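Local atomic coordinates of prepilin (Salmonella typhi, PDB entry 3FHV), a protein that forms the pilin subunit of the type IVb pilus and probably mediates adhesion to host cells through binding of CFTR. Residues G71-A76 against F89-N94. Numbering follows the deposited sequence.
Sequences GQIVVA and FTITTN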
ATOM      1  N   GLY A  71      -3.479  -7.700 -19.108  1.00  9.67           N
ATOM      2  CA  GLY A  71      -4.508  -8.674 -18.773  1.00  9.48           C
ATOM      3  C   GLY A  71      -5.344  -8.080 -17.651  1.00 10.33           C
ATOM      4  O   GLY A  71      -4.820  -7.369 -16.789  1.00  9.06           O
ATOM      5  N   GLN A  72      -6.640  -8.366 -17.629  1.00 10.32           N
ATOM      6  CA  GLN A  72      -7.486  -7.789 -16.590  1.00  9.43           C
ATOM      7  C   GLN A  72      -7.305  -8.424 -15.213  1.00  9.56           C
ATOM      8  O   GLN A  72      -7.035  -9.622 -15.096  1.00  8.56           O
ATOM      9  CB  GLN A  72      -8.963  -7.861 -17.011  1.00 11.23           C
ATOM     10  CG  GLN A  72      -9.905  -7.148 -16.045  1.00 12.48           C
ATOM     11  CD  GLN A  72     -11.321  -6.995 -16.572  1.00 13.86           C
ATOM     12  OE1 GLN A  72     -11.759  -7.745 -17.442  1.00 16.68           O
ATOM     13  NE2 GLN A  72     -12.052  -6.029 -16.027  1.00 14.43           N
ATOM     14  N   ILE A  73      -7.420  -7.598 -14.174  1.00  8.03           N
ATOM     15  CA  ILE A  73      -7.329  -8.062 -12.791  1.00  7.34           C
ATOM     16  C   ILE A  73      -8.726  -7.820 -12.225  1.00  8.72           C
ATOM     17  O   ILE A  73      -9.276  -6.728 -12.377  1.00  9.23           O
ATOM     18  CB  ILE A  73      -6.327  -7.228 -11.944  1.00  7.87           C
ATOM     19  CG1 ILE A  73      -4.902  -7.378 -12.486  1.00  6.61           C
ATOM     20  CG2 ILE A  73      -6.370  -7.696 -10.473  1.00  7.22           C
ATOM     21  CD1 ILE A  73      -3.906  -6.441 -11.826  1.00  7.76           C
ATOM     22  N   VAL A  74      -9.303  -8.835 -11.596  1.00  7.66           N
ATOM     23  CA  VAL A  74     -10.626  -8.689 -11.002  1.00  9.03           C
ATOM     24  C   VAL A  74     -10.663  -9.243  -9.578  1.00  7.78           C
ATOM     25  O   VAL A  74     -10.207 -10.363  -9.323  1.00  7.84           O
ATOM     26  CB  VAL A  74     -11.710  -9.419 -11.832  1.00 10.05           C
ATOM     27  CG1 VAL A  74     -13.086  -9.172 -11.210  1.00 11.53           C
ATOM     28  CG2 VAL A  74     -11.681  -8.937 -13.284  1.00  9.07           C
ATOM     29  N   VAL A  75     -11.176  -8.433  -8.655  1.00  6.55           N
ATOM     30  CA  VAL A  75     -11.334  -8.824  -7.260  1.00  8.54           C
ATOM     31  C   VAL A  75     -12.818  -9.127  -7.156  1.00  9.86           C
ATOM     32  O   VAL A  75     -13.652  -8.256  -7.412  1.00  9.99           O
ATOM     33  CB  VAL A  75     -10.986  -7.676  -6.292  1.00  8.97           C
ATOM     34  CG1 VAL A  75     -11.247  -8.112  -4.846  1.00  9.04           C
ATOM     35  CG2 VAL A  75      -9.513  -7.285  -6.465  1.00  7.34           C
ATOM     36  N   ALA A  76     -13.152 -10.359  -6.791  1.00 10.84           N
ATOM     37  CA  ALA A  76     -14.552 -10.747  -6.726  1.00 11.27           C
ATOM     38  C   ALA A  76     -14.913 -11.538  -5.477  1.00 12.57           C
ATOM     39  O   ALA A  76     -14.090 -12.264  -4.920  1.00  9.15           O
ATOM     40  CB  ALA A  76     -14.919 -11.550  -7.977  1.00 11.44           C
ATOM     41  N   PHE A  89     -12.928 -13.761  -0.815  1.00 15.74           N
ATOM     42  CA  PHE A  89     -12.912 -13.156  -2.135  1.00 10.60           C
ATOM     43  C   PHE A  89     -11.729 -13.744  -2.880  1.00  8.88           C
ATOM     44  O   PHE A  89     -10.901 -14.442  -2.291  1.00  9.67           O
ATOM     45  CB  PHE A  89     -12.769 -11.629  -2.028  1.00  8.52           C
ATOM     46  CG  PHE A  89     -11.487 -11.177  -1.381  1.00  6.17           C
ATOM     47  CD1 PHE A  89     -10.349 -10.926  -2.144  1.00  4.74           C
ATOM     48  CD2 PHE A  89     -11.415 -11.012   0.002  1.00  7.47           C
ATOM     49  CE1 PHE A  89      -9.158 -10.514  -1.537  1.00  7.34           C
ATOM     50  CE2 PHE A  89     -10.235 -10.603   0.613  1.00  9.30           C
ATOM     51  CZ  PHE A  89      -9.102 -10.353  -0.160  1.00  7.69           C
ATOM     52  N   THR A  90     -11.667 -13.477  -4.177  1.00  8.69           N
ATOM     53  CA  THR A  90     -10.574 -13.959  -5.004  1.00  7.51           C
ATOM     54  C   THR A  90      -9.985 -12.788  -5.776  1.00  8.23           C
ATOM     55  O   THR A  90     -10.667 -11.797  -6.033  1.00  8.98           O
ATOM     56  CB  THR A  90     -11.040 -14.997  -6.057  1.00  7.42           C
ATOM     57  OG1 THR A  90     -12.089 -14.430  -6.857  1.00  8.53           O
ATOM     58  CG2 THR A  90     -11.530 -16.273  -5.391  1.00  8.31           C
ATOM     59  N   ILE A  91      -8.704 -12.898  -6.116  1.00  7.82           N
ATOM     60  CA  ILE A  91      -8.048 -11.893  -6.943  1.00  6.93           C
ATOM     61  C   ILE A  91      -7.597 -12.714  -8.139  1.00  6.94           C
ATOM     62  O   ILE A  91      -6.758 -13.609  -8.004  1.00  8.43           O
ATOM     63  CB  ILE A  91      -6.800 -11.266  -6.282  1.00  7.09           C
ATOM     64  CG1 ILE A  91      -7.201 -10.483  -5.026  1.00  7.93           C
ATOM     65  CG2 ILE A  91      -6.111 -10.313  -7.282  1.00  7.86           C
ATOM     66  CD1 ILE A  91      -6.022  -9.792  -4.348  1.00  8.30           C
ATOM     67  N   THR A  92      -8.179 -12.425  -9.296  1.00  6.14           N
ATOM     68  CA  THR A  92      -7.853 -13.132 -10.524  1.00  6.38           C
ATOM     69  C   THR A  92      -7.046 -12.211 -11.423  1.00  7.87           C
ATOM     70  O   THR A  92      -7.390 -11.040 -11.578  1.00 10.23           O
ATOM     71  CB  THR A  92      -9.139 -13.546 -11.289  1.00  7.19           C
ATOM     72  OG1 THR A  92      -9.920 -14.421 -10.471  1.00  4.19           O
ATOM     73  CG2 THR A  92      -8.790 -14.264 -12.598  1.00  6.65           C
ATOM     74  N   THR A  93      -5.974 -12.733 -12.011  1.00  8.61           N
ATOM     75  CA  THR A  93      -5.164 -11.937 -12.930  1.00  8.29           C
ATOM     76  C   THR A  93      -4.990 -12.764 -14.205  1.00  7.84           C
ATOM     77  O   THR A  93      -4.582 -13.925 -14.152  1.00  7.55           O
ATOM     78  CB  THR A  93      -3.808 -11.550 -12.295  1.00  8.06           C
ATOM     79  OG1 THR A  93      -3.051 -10.768 -13.231  1.00  8.20           O
ATOM     80  CG2 THR A  93      -3.021 -12.793 -11.870  1.00  7.88           C
ATOM     81  N   ASN A  94      -5.313 -12.148 -15.341  1.00  7.64           N
ATOM     82  CA  ASN A  94      -5.291 -12.807 -16.650  1.00  9.25           C
ATOM     83  C   ASN A  94      -4.127 -12.538 -17.602  1.00  9.74           C
ATOM     84  O   ASN A  94      -3.441 -11.520 -17.510  1.00  8.72           O
ATOM     85  CB  ASN A  94      -6.586 -12.463 -17.389  1.00  9.36           C
ATOM     86  CG  ASN A  94      -7.816 -12.895 -16.637  1.00 12.38           C
ATOM     87  OD1 ASN A  94      -8.153 -14.074 -16.612  1.00  9.64           O
ATOM     88  ND2 ASN A  94      -8.494 -11.940 -16.006  1.00 13.20           N
TER
HETATM   89  O   HOH W   1     -11.501 -12.827  -9.077  1.00  8.67           O
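Ile73, Val75, Ile91 and Thr93 line one face of a beta hairpin formed by strands 72-78 and 88-96 in the antiparallel sheet of the type IVb pilin globular domain. Strands 72-76 and 89-94 run antiparallel, with 170° between their N-to-C directions. On this face Ile73 and Ile91 lie side by side and point the same way. Both have CG2 anti to the backbone N, and these two methyls meet at 4.1 Å. Val75 touches Ile91 with CG2. The Phe89 side chain lies beside Val75, pointing the same way, and Val75 CG1 comes obliquely to Phe89 CD1 at 4.0 Å. Helix 8-25 packs on Ile73, Val75 and Phe89, and helix 36-45 on Val75 and Phe89. Thr93 stands beside Ile73, and its OG1 is hydrogen-bonded to Tyr14 of helix 8-25.

The other face carries Val74, Ala76, Thr90 and Thr92 and is more polar. A water bridges Thr90 OG1 and Thr92 OG1, at 2.8 and 2.6 Å. It also donates to Val74 O, which already takes a nearly straight bond from Thr92 N (2.9 Å, 177°). The water thus ties two threonines of one strand to a carbonyl of the other.

At the Gly71 end, Gln72 O is gripped twice by Asn94. Asn94 N binds Gln72 O at 3.1 Å. Asn94 ND2 reaches Gln72 O from the opposite face of the carbonyl plane, at 2.9 Å and 41° out of that plane.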